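PDB 1YHT: DspB, which probably hydrolyses beta-linked N-acetylglucosamine polymers of the biofilm matrix, releasing bacteria from biofilms, as a family 20 glycoside hydrolase with a TIM-barrel catalytic domain. Local coordinates for residues L270-P281 with A323-A334; A294-L304 with S348-T357. All blocks are in the same frame, centred on the assembly; numbering follows the deposited sequence.

Contact 1 of 2, residues L270-P281 with A323-A334. With ACY (acetic acid), chain B.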
loop_
_atom_site.group_PDB
_atom_site.type_symbol
_atom_site.label_atom_id
_atom_site.label_comp_id
_atom_site.label_asym_id
_atom_site.label_seq_id
_atom_site.Cartn_x
_atom_site.Cartn_y
_atom_site.Cartn_z
ATOM N N LEU A 270 10.258 4.960 -5.586
ATOM C CA LEU A 270 9.118 5.162 -6.494
ATOM C C LEU A 270 8.312 6.354 -6.021
ATOM O O LEU A 270 8.086 6.525 -4.816
ATOM C CB LEU A 270 8.201 3.923 -6.560
ATOM C CG LEU A 270 8.759 2.683 -7.247
ATOM C CD1 LEU A 270 9.792 1.958 -6.334
ATOM C CD2 LEU A 270 7.638 1.727 -7.645
ATOM N N ASN A 271 7.869 7.151 -6.984
ATOM C CA ASN A 271 7.171 8.362 -6.715
ATOM C C ASN A 271 5.669 8.078 -6.655
ATOM O O ASN A 271 5.049 7.725 -7.639
ATOM C CB ASN A 271 7.502 9.382 -7.823
ATOM C CG ASN A 271 6.910 10.770 -7.563
ATOM O OD1 ASN A 271 6.204 10.981 -6.579
ATOM N ND2 ASN A 271 7.228 11.737 -8.448
ATOM N N TYR A 272 5.099 8.248 -5.484
ATOM C CA TYR A 272 3.679 8.029 -5.267
ATOM C C TYR A 272 2.945 9.363 -5.034
ATOM O O TYR A 272 1.797 9.356 -4.596
ATOM C CB TYR A 272 3.485 7.109 -4.084
ATOM C CG TYR A 272 3.484 5.605 -4.385
ATOM C CD1 TYR A 272 4.556 4.990 -5.012
ATOM C CD2 TYR A 272 2.415 4.792 -3.993
ATOM C CE1 TYR A 272 4.577 3.603 -5.240
ATOM C CE2 TYR A 272 2.453 3.405 -4.196
ATOM C CZ TYR A 272 3.534 2.813 -4.834
ATOM O OH TYR A 272 3.620 1.412 -5.043
ATOM N N ASN A 273 3.647 10.485 -5.301
ATOM C CA ASN A 273 3.143 11.886 -5.065
ATOM C C ASN A 273 1.648 11.962 -4.897
ATOM O O ASN A 273 0.924 11.859 -5.879
ATOM C CB ASN A 273 3.567 12.792 -6.231
ATOM C CG ASN A 273 3.157 14.263 -6.046
ATOM O OD1 ASN A 273 2.205 14.579 -5.339
ATOM N ND2 ASN A 273 3.881 15.153 -6.697
ATOM N N SER A 274 1.182 12.183 -3.664
ATOM C CA SER A 274 -0.251 12.166 -3.359
ATOM C C SER A 274 -1.027 13.281 -4.074
ATOM O O SER A 274 -2.176 13.109 -4.410
ATOM C CB SER A 274 -0.506 12.239 -1.853
ATOM O OG SER A 274 0.052 13.425 -1.319
ATOM N N TYR A 275 -0.395 14.407 -4.368
ATOM C CA TYR A 275 -1.148 15.441 -5.081
ATOM C C TYR A 275 -1.663 15.003 -6.450
ATOM O O TYR A 275 -2.836 15.239 -6.757
ATOM C CB TYR A 275 -0.340 16.710 -5.225
ATOM C CG TYR A 275 -1.165 17.846 -5.794
ATOM C CD1 TYR A 275 -2.062 18.567 -4.994
ATOM C CD2 TYR A 275 -1.081 18.161 -7.128
ATOM C CE1 TYR A 275 -2.834 19.596 -5.527
ATOM C CE2 TYR A 275 -1.826 19.206 -7.665
ATOM C CZ TYR A 275 -2.673 19.923 -6.859
ATOM O OH TYR A 275 -3.407 20.919 -7.450
ATOM N N TYR A 276 -0.800 14.414 -7.278
ATOM C CA TYR A 276 -1.180 13.983 -8.640
ATOM C C TYR A 276 -1.612 12.514 -8.768
ATOM O O TYR A 276 -2.310 12.136 -9.718
ATOM C CB TYR A 276 -0.006 14.187 -9.597
ATOM C CG TYR A 276 0.216 15.627 -9.942
ATOM C CD1 TYR A 276 -0.705 16.300 -10.756
ATOM C CD2 TYR A 276 1.316 16.338 -9.435
ATOM C CE1 TYR A 276 -0.526 17.616 -11.078
ATOM C CE2 TYR A 276 1.516 17.682 -9.790
ATOM C CZ TYR A 276 0.586 18.306 -10.596
ATOM O OH TYR A 276 0.728 19.629 -10.940
ATOM N N LEU A 277 -1.132 11.699 -7.843
ATOM C CA LEU A 277 -1.181 10.265 -7.998
ATOM C C LEU A 277 -2.059 9.538 -7.001
ATOM O O LEU A 277 -2.177 8.324 -7.101
ATOM C CB LEU A 277 0.236 9.688 -8.004
ATOM C CG LEU A 277 1.227 10.314 -8.983
ATOM C CD1 LEU A 277 2.560 9.675 -8.850
ATOM C CD2 LEU A 277 0.797 10.256 -10.446
ATOM N N TYR A 278 -2.678 10.252 -6.072
ATOM C CA TYR A 278 -3.748 9.679 -5.228
ATOM C C TYR A 278 -5.079 10.103 -5.810
ATOM O O TYR A 278 -5.254 11.268 -6.179
ATOM C CB TYR A 278 -3.698 10.212 -3.798
ATOM C CG TYR A 278 -2.715 9.538 -2.879
ATOM C CD1 TYR A 278 -1.619 8.811 -3.369
ATOM C CD2 TYR A 278 -2.839 9.681 -1.503
ATOM C CE1 TYR A 278 -0.735 8.219 -2.523
ATOM C CE2 TYR A 278 -1.912 9.121 -0.656
ATOM C CZ TYR A 278 -0.891 8.371 -1.155
ATOM O OH TYR A 278 -0.020 7.743 -0.264
ATOM N N ILE A 279 -5.999 9.139 -5.898
ATOM C CA ILE A 279 -7.398 9.455 -6.128
ATOM C C ILE A 279 -8.216 8.763 -5.036
ATOM O O ILE A 279 -7.949 7.594 -4.677
ATOM C CB ILE A 279 -7.862 9.134 -7.616
ATOM C CG1 ILE A 279 -9.303 9.595 -7.826
ATOM C CG2 ILE A 279 -7.721 7.646 -7.932
ATOM C CD1 ILE A 279 -9.656 9.832 -9.307
ATOM N N VAL A 280 -9.226 9.472 -4.526
ATOM C CA VAL A 280 -10.118 8.983 -3.494
ATOM C C VAL A 280 -11.563 9.028 -4.031
ATOM O O VAL A 280 -12.322 9.997 -3.823
ATOM C CB VAL A 280 -9.942 9.784 -2.148
ATOM C CG1 VAL A 280 -10.603 9.068 -0.991
ATOM C CG2 VAL A 280 -8.408 10.008 -1.834
ATOM N N PRO A 281 -11.949 7.985 -4.754
ATOM C CA PRO A 281 -13.269 8.055 -5.356
ATOM C C PRO A 281 -14.407 8.226 -4.358
ATOM O O PRO A 281 -14.450 7.610 -3.277
ATOM C CB PRO A 281 -13.380 6.733 -6.124
ATOM C CG PRO A 281 -11.948 6.371 -6.389
ATOM C CD PRO A 281 -11.254 6.749 -5.130
ATOM N N ALA A 323 12.917 5.284 -9.694
ATOM C CA ALA A 323 12.732 3.900 -10.117
ATOM C C ALA A 323 11.356 3.685 -10.812
ATOM O O ALA A 323 11.201 2.793 -11.602
ATOM C CB ALA A 323 12.912 2.992 -8.904
ATOM N N GLY A 324 10.405 4.574 -10.577
ATOM C CA GLY A 324 9.027 4.381 -11.062
ATOM C C GLY A 324 8.010 5.216 -10.307
ATOM O O GLY A 324 8.377 6.210 -9.657
ATOM N N ALA A 325 6.737 4.792 -10.392
ATOM C CA ALA A 325 5.587 5.569 -9.899
ATOM C C ALA A 325 4.360 4.728 -9.919
ATOM O O ALA A 325 4.295 3.723 -10.636
ATOM C CB ALA A 325 5.357 6.816 -10.767
ATOM N N ALA A 326 3.382 5.108 -9.121
ATOM C CA ALA A 326 2.079 4.428 -9.147
ATOM C C ALA A 326 0.958 5.400 -8.938
ATOM O O ALA A 326 1.126 6.395 -8.239
ATOM C CB ALA A 326 2.035 3.370 -8.087
ATOM N N LEU A 327 -0.175 5.120 -9.567
ATOM C CA LEU A 327 -1.461 5.670 -9.155
ATOM C C LEU A 327 -1.956 4.887 -7.955
ATOM O O LEU A 327 -2.001 3.663 -8.025
ATOM C CB LEU A 327 -2.514 5.502 -10.237
ATOM C CG LEU A 327 -3.925 6.064 -9.975
ATOM C CD1 LEU A 327 -3.959 7.564 -9.924
ATOM C CD2 LEU A 327 -4.922 5.610 -11.087
ATOM N N SER A 328 -2.424 5.583 -6.936
ATOM C CA SER A 328 -3.072 4.977 -5.784
ATOM C C SER A 328 -4.568 5.322 -5.757
ATOM O O SER A 328 -4.940 6.485 -5.796
ATOM C CB SER A 328 -2.382 5.478 -4.498
ATOM O OG SER A 328 -1.025 5.022 -4.366
ATOM N N ILE A 329 -5.427 4.303 -5.711
ATOM C CA ILE A 329 -6.859 4.483 -5.610
ATOM C C ILE A 329 -7.278 4.047 -4.229
ATOM O O ILE A 329 -7.357 2.852 -3.941
ATOM C CB ILE A 329 -7.633 3.622 -6.658
ATOM C CG1 ILE A 329 -7.121 3.887 -8.085
ATOM C CG2 ILE A 329 -9.148 3.877 -6.485
ATOM C CD1 ILE A 329 -7.783 3.021 -9.217
ATOM N N TRP A 330 -7.592 5.024 -3.400
ATOM C CA TRP A 330 -7.919 4.837 -2.029
ATOM C C TRP A 330 -9.419 4.792 -1.862
ATOM O O TRP A 330 -10.159 5.503 -2.558
ATOM C CB TRP A 330 -7.339 5.931 -1.158
ATOM C CG TRP A 330 -5.821 5.995 -1.146
ATOM C CD1 TRP A 330 -5.051 6.852 -1.828
ATOM C CD2 TRP A 330 -4.944 5.175 -0.385
ATOM N NE1 TRP A 330 -3.721 6.624 -1.555
ATOM C CE2 TRP A 330 -3.632 5.590 -0.673
ATOM C CE3 TRP A 330 -5.140 4.119 0.507
ATOM C CZ2 TRP A 330 -2.523 5.002 -0.091
ATOM C CZ3 TRP A 330 -4.038 3.520 1.067
ATOM C CH2 TRP A 330 -2.749 3.955 0.768
ATOM N N GLY A 331 -9.837 3.958 -0.905
ATOM C CA GLY A 331 -11.219 3.477 -0.782
ATOM C C GLY A 331 -12.141 4.127 0.222
ATOM O O GLY A 331 -13.327 3.797 0.233
ATOM N N GLU A 332 -11.612 5.015 1.059
ATOM C CA GLU A 332 -12.340 5.588 2.238
ATOM C C GLU A 332 -13.717 6.119 1.939
ATOM O O GLU A 332 -14.619 6.056 2.782
ATOM C CB GLU A 332 -11.722 6.899 2.780
ATOM C CG GLU A 332 -10.398 6.965 3.205
ATOM C CD GLU A 332 -9.465 7.268 2.110
ATOM O OE1 GLU A 332 -9.051 8.457 1.913
ATOM O OE2 GLU A 332 -9.116 6.257 1.519
ATOM N N ASP A 333 -13.841 6.777 0.794
ATOM C CA ASP A 333 -15.000 7.617 0.502
ATOM C C ASP A 333 -15.936 6.963 -0.526
ATOM O O ASP A 333 -16.920 7.575 -0.951
ATOM C CB ASP A 333 -14.526 8.985 -0.062
ATOM C CG ASP A 333 -13.983 9.937 1.015
ATOM O OD1 ASP A 333 -14.054 9.628 2.219
ATOM O OD2 ASP A 333 -13.444 10.995 0.640
ATOM N N ALA A 334 -15.587 5.737 -0.953
ATOM C CA ALA A 334 -16.191 5.125 -2.131
ATOM C C ALA A 334 -17.440 4.255 -1.830
ATOM O O ALA A 334 -17.874 3.477 -2.679
ATOM C CB ALA A 334 -15.155 4.315 -2.845
HETATM C C ACY B . -0.529 6.722 3.065
HETATM O O ACY B . -0.897 7.636 2.318
HETATM O OXT ACY B . -0.947 6.577 4.245
HETATM C CH3 ACY B . 0.433 5.731 2.503
HETATM O O HOH W 1 0.434 7.114 -5.575
HETATM O O HOH W 2 -12.746 11.828 -1.734
HETATM O O HOH W 3 -12.521 6.489 -1.820
#
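Two neighbouring parallel strands of the TIM barrel, running into their C-terminal loops, meet where Asn271 pairs with Ala325 and, past a short helical insertion, Ile279 pairs with Ile329. Asn271 N donates to Gly324 O at 2.9 Å; Ala326 N returns a weak bond to Asn271 O. Helix 274-277 then interrupts the pairing, and the ladder resumes as Ser328 N reaches Leu277 O, Ile279 N reaches Ser328 O and Trp330 N reaches Ile279 O. Water 1 lies at the break, 2.8 Å from Tyr272 O and equally close to Ala326 O and Ser328 OG.

Side chains fill in around this ladder. Ala326 CB makes a CH-pi contact over one face of the Tyr272 ring, 3.9 Å from its centroid, while the Tyr272 hydroxyl bonds to His51 on strand 49-53. On the other side of the strands, Ile279 CG2 lies 3.8 Å from Ile329 CG1, the two side chains pointing the same way.

At the C-terminal end, Trp330 turns an edge toward the face of Tyr278, with planes at 61°. Its NE1 sits over the centre of that ring, and Ser274 CB covers the opposite face, so the phenol is sandwiched. The Tyr278 hydroxyl donates to an acetic acid molecule, Tyr278 OH to ACY O measuring 2.7 Å.

Contact 2 of 2, residues A294-L304 with S348-T357; sequences AAKDVIKNWDL and SLLEAVIHKT
Val298 enters helix 348-357 as a knob into the hole formed by Leu349, Ala352, Val353 and Lys356. Its two methyls divide the work: CG2 meets Leu349 CD1 at 3.7 Å, with the side chains crossing at about a right angle, while CG1, anti to the backbone N (chi1 165°), faces Ala352 and Val353. One turn earlier Ala295 CB rests on the backbone of the partner helix, 3.6 Å from Leu349 N, and one residue later Ile299 CG1 packs on Ala352 CB. The small side chains of Ala295 and Ala352 fit the close approach of the axes, 8.2 Å, and the helices run nearly parallel, at 15°.

Beyond the knob, Lys356 folds back through successive bends in its chain to reach the end of helix 294-301. Its NZ donates to Ile299 O at 2.7 Å, from above the carbonyl plane, and also to water 4, which in turn donates to Lys300 O. The lysine probably neutralises part of the negative pole of that helix end.

Trp302 leaves the helix with CG anti to the backbone N (chi1 -176°), which brings its ring obliquely against Lys356 CB, the two side chains running past each other in opposite directions, and its edge to Thr357 OG1, 3.4 Å from CH2. That hydroxyl is itself held by Val353 O, which also receives Thr357 N from the opposite face. Trp302 NE1 bonds to Val306 O. Outward from the helix pair, Leu349 and Thr357 pack on strand 324-329, Trp302 and Val353 on Leu277 of helix 274-277, and Leu350 on helix 32-44.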
loop_
_atom_site.group_PDB
_atom_site.type_symbol
_atom_site.label_atom_id
_atom_site.label_comp_id
_atom_site.label_asym_id
_atom_site.label_seq_id
_atom_site.Cartn_x
_atom_site.Cartn_y
_atom_site.Cartn_z
ATOM N N ALA A 294 -8.783 14.720 -13.861
ATOM C CA ALA A 294 -7.541 14.279 -13.190
ATOM C C ALA A 294 -6.532 13.699 -14.164
ATOM O O ALA A 294 -5.332 13.966 -14.060
ATOM C CB ALA A 294 -7.835 13.276 -12.068
ATOM N N ALA A 295 -7.017 12.907 -15.112
ATOM C CA ALA A 295 -6.145 12.312 -16.105
ATOM C C ALA A 295 -5.493 13.416 -16.961
ATOM O O ALA A 295 -4.300 13.414 -17.182
ATOM C CB ALA A 295 -6.915 11.336 -16.952
ATOM N N LYS A 296 -6.294 14.370 -17.422
ATOM C CA LYS A 296 -5.767 15.438 -18.267
ATOM C C LYS A 296 -4.764 16.289 -17.494
ATOM O O LYS A 296 -3.756 16.713 -18.038
ATOM C CB LYS A 296 -6.913 16.304 -18.822
ATOM C CG LYS A 296 -7.637 15.617 -19.953
ATOM C CD LYS A 296 -8.943 16.294 -20.288
ATOM C CE LYS A 296 -9.509 15.726 -21.616
ATOM N NZ LYS A 296 -10.481 16.688 -22.231
ATOM N N ASP A 297 -5.044 16.476 -16.213
ATOM C CA ASP A 297 -4.200 17.275 -15.308
ATOM C C ASP A 297 -2.824 16.621 -15.136
ATOM O O ASP A 297 -1.802 17.288 -15.248
ATOM C CB ASP A 297 -4.932 17.503 -13.970
ATOM C CG ASP A 297 -4.204 18.488 -13.029
ATOM O OD1 ASP A 297 -3.718 19.524 -13.498
ATOM O OD2 ASP A 297 -4.159 18.210 -11.813
ATOM N N VAL A 298 -2.797 15.309 -14.939
ATOM C CA VAL A 298 -1.532 14.563 -14.905
ATOM C C VAL A 298 -0.789 14.672 -16.252
ATOM O O VAL A 298 0.408 14.905 -16.309
ATOM C CB VAL A 298 -1.811 13.079 -14.532
ATOM C CG1 VAL A 298 -0.608 12.150 -14.839
ATOM C CG2 VAL A 298 -2.243 13.017 -13.073
ATOM N N ILE A 299 -1.512 14.527 -17.344
ATOM C CA ILE A 299 -0.880 14.601 -18.651
ATOM C C ILE A 299 -0.223 15.976 -18.878
ATOM O O ILE A 299 0.920 16.057 -19.340
ATOM C CB ILE A 299 -1.906 14.309 -19.759
ATOM C CG1 ILE A 299 -2.272 12.805 -19.761
ATOM C CG2 ILE A 299 -1.382 14.745 -21.146
ATOM C CD1 ILE A 299 -3.600 12.524 -20.342
ATOM N N LYS A 300 -0.953 17.034 -18.543
ATOM C CA LYS A 300 -0.497 18.420 -18.781
ATOM C C LYS A 300 0.612 18.863 -17.821
ATOM O O LYS A 300 1.599 19.473 -18.246
ATOM C CB LYS A 300 -1.700 19.336 -18.621
ATOM C CG LYS A 300 -1.482 20.819 -18.899
ATOM C CD LYS A 300 -1.953 21.215 -20.267
ATOM C CE LYS A 300 -2.434 22.673 -20.271
ATOM N NZ LYS A 300 -1.465 23.574 -19.635
ATOM N N ASN A 301 0.451 18.490 -16.552
ATOM C CA ASN A 301 1.160 19.112 -15.426
ATOM C C ASN A 301 2.064 18.186 -14.603
ATOM O O ASN A 301 2.916 18.676 -13.868
ATOM C CB ASN A 301 0.155 19.796 -14.463
ATOM C CG ASN A 301 -0.735 20.819 -15.166
ATOM O OD1 ASN A 301 -1.973 20.708 -15.167
ATOM N ND2 ASN A 301 -0.126 21.796 -15.767
ATOM N N TRP A 302 1.881 16.867 -14.672
ATOM C CA TRP A 302 2.740 15.986 -13.893
ATOM C C TRP A 302 3.880 15.408 -14.714
ATOM O O TRP A 302 3.722 15.112 -15.909
ATOM C CB TRP A 302 1.949 14.870 -13.196
ATOM C CG TRP A 302 2.850 14.036 -12.329
ATOM C CD1 TRP A 302 3.454 14.408 -11.166
ATOM C CD2 TRP A 302 3.297 12.713 -12.609
ATOM N NE1 TRP A 302 4.231 13.370 -10.677
ATOM C CE2 TRP A 302 4.144 12.317 -11.546
ATOM C CE3 TRP A 302 3.014 11.791 -13.621
ATOM C CZ2 TRP A 302 4.725 11.061 -11.491
ATOM C CZ3 TRP A 302 3.629 10.554 -13.576
ATOM C CH2 TRP A 302 4.502 10.219 -12.531
ATOM N N ASP A 303 5.047 15.271 -14.094
ATOM C CA ASP A 303 6.097 14.413 -14.637
ATOM C C ASP A 303 6.792 13.690 -13.504
ATOM O O ASP A 303 6.631 14.039 -12.311
ATOM C CB ASP A 303 7.123 15.163 -15.523
ATOM C CG ASP A 303 7.976 16.140 -14.765
ATOM O OD1 ASP A 303 8.942 15.705 -14.103
ATOM O OD2 ASP A 303 7.711 17.365 -14.900
ATOM N N LEU A 304 7.568 12.681 -13.870
ATOM C CA LEU A 304 8.095 11.751 -12.861
ATOM C C LEU A 304 8.953 12.457 -11.780
ATOM O O LEU A 304 9.062 11.963 -10.652
ATOM C CB LEU A 304 8.877 10.630 -13.541
ATOM C CG LEU A 304 9.407 9.547 -12.616
ATOM C CD1 LEU A 304 8.206 8.837 -11.864
ATOM C CD2 LEU A 304 10.274 8.569 -13.370
ATOM N N SER A 348 -8.506 6.216 -17.607
ATOM C CA SER A 348 -7.745 7.266 -18.274
ATOM C C SER A 348 -6.588 7.756 -17.394
ATOM O O SER A 348 -5.500 7.997 -17.867
ATOM C CB SER A 348 -8.675 8.433 -18.630
ATOM O OG SER A 348 -9.598 8.005 -19.644
ATOM N N LEU A 349 -6.843 7.874 -16.091
ATOM C CA LEU A 349 -5.868 8.418 -15.178
ATOM C C LEU A 349 -4.751 7.414 -14.973
ATOM O O LEU A 349 -3.566 7.765 -14.912
ATOM C CB LEU A 349 -6.575 8.796 -13.881
ATOM C CG LEU A 349 -5.708 9.208 -12.689
ATOM C CD1 LEU A 349 -4.811 10.382 -13.005
ATOM C CD2 LEU A 349 -6.621 9.527 -11.487
ATOM N N LEU A 350 -5.119 6.145 -14.849
ATOM C CA LEU A 350 -4.100 5.105 -14.676
ATOM C C LEU A 350 -3.202 4.990 -15.898
ATOM O O LEU A 350 -1.994 4.869 -15.774
ATOM C CB LEU A 350 -4.774 3.743 -14.359
ATOM C CG LEU A 350 -3.821 2.546 -14.211
ATOM C CD1 LEU A 350 -2.708 2.764 -13.149
ATOM C CD2 LEU A 350 -4.590 1.254 -13.965
ATOM N N GLU A 351 -3.804 5.017 -17.088
ATOM C CA GLU A 351 -3.048 5.075 -18.342
ATOM C C GLU A 351 -2.064 6.235 -18.396
ATOM O O GLU A 351 -0.914 6.063 -18.769
ATOM C CB GLU A 351 -3.989 5.139 -19.568
ATOM C CG GLU A 351 -4.772 3.869 -19.764
ATOM C CD GLU A 351 -5.832 3.984 -20.857
ATOM O OE1 GLU A 351 -6.017 5.099 -21.421
ATOM O OE2 GLU A 351 -6.430 2.938 -21.148
ATOM N N ALA A 352 -2.541 7.415 -18.043
ATOM C CA ALA A 352 -1.729 8.653 -18.038
ATOM C C ALA A 352 -0.525 8.538 -17.098
ATOM O O ALA A 352 0.566 8.901 -17.444
ATOM C CB ALA A 352 -2.573 9.828 -17.593
ATOM N N VAL A 353 -0.749 8.058 -15.889
ATOM C CA VAL A 353 0.346 7.918 -14.921
ATOM C C VAL A 353 1.437 6.947 -15.448
ATOM O O VAL A 353 2.649 7.250 -15.390
ATOM C CB VAL A 353 -0.181 7.441 -13.546
ATOM C CG1 VAL A 353 1.004 7.134 -12.579
ATOM C CG2 VAL A 353 -1.113 8.482 -12.936
ATOM N N ILE A 354 1.004 5.835 -16.013
ATOM C CA ILE A 354 1.903 4.816 -16.564
ATOM C C ILE A 354 2.676 5.390 -17.750
ATOM O O ILE A 354 3.880 5.234 -17.825
ATOM C CB ILE A 354 1.168 3.489 -16.969
ATOM C CG1 ILE A 354 0.683 2.750 -15.723
ATOM C CG2 ILE A 354 2.064 2.593 -17.776
ATOM C CD1 ILE A 354 -0.297 1.607 -15.965
ATOM N N HIS A 355 1.965 6.004 -18.679
ATOM C CA HIS A 355 2.602 6.583 -19.846
ATOM C C HIS A 355 3.535 7.737 -19.473
ATOM O O HIS A 355 4.613 7.816 -20.005
ATOM C CB HIS A 355 1.580 7.065 -20.871
ATOM C CG HIS A 355 0.829 5.968 -21.562
ATOM N ND1 HIS A 355 1.437 4.825 -22.036
ATOM C CD2 HIS A 355 -0.482 5.862 -21.903
ATOM C CE1 HIS A 355 0.530 4.038 -22.592
ATOM N NE2 HIS A 355 -0.645 4.636 -22.521
ATOM N N LYS A 356 3.119 8.629 -18.588
ATOM C CA LYS A 356 3.976 9.742 -18.175
ATOM C C LYS A 356 5.209 9.272 -17.447
ATOM O O LYS A 356 6.256 9.918 -17.539
ATOM C CB LYS A 356 3.235 10.739 -17.298
ATOM C CG LYS A 356 2.165 11.557 -18.031
ATOM C CD LYS A 356 2.759 12.612 -19.024
ATOM C CE LYS A 356 3.652 13.596 -18.324
ATOM N NZ LYS A 356 3.263 14.996 -18.605
ATOM N N THR A 357 5.095 8.143 -16.745
ATOM C CA THR A 357 6.228 7.594 -16.008
ATOM C C THR A 357 7.230 6.943 -16.982
ATOM O O THR A 357 8.434 7.188 -16.923
ATOM C CB THR A 357 5.777 6.552 -14.969
ATOM O OG1 THR A 357 4.850 7.139 -14.031
ATOM C CG2 THR A 357 6.961 5.969 -14.232
HETATM O O HOH W 4 4.065 17.628 -17.975
HETATM O O HOH W 5 7.808 11.792 -16.727
#

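Contact 1 joins neighbouring barrel strands, and contact 2 pairs the helices that follow them: helix 287-301 comes after strand 278-279, and helix 339-358 after strand 324-329. This is the repeated beta-alpha connection of a TIM barrel. Their centres lie 12 Å apart, yet the layers touch directly: Ala325 CB is 3.3 Å from Thr357 OG1, Tyr276 CD2 is 3.4 Å from Trp302 CD1, and Asn271 ND2, bonded to Val306 O, probably also bonds to Leu304 O at 2.9 Å. An acetic acid and a glycerol, both probably from the crystallisation liquor, lie at Tyr278 and Glu332, on the C-terminal side of the strands, where TIM-barrel enzymes carry their active sites; contact 2 belongs to the outer helical layer.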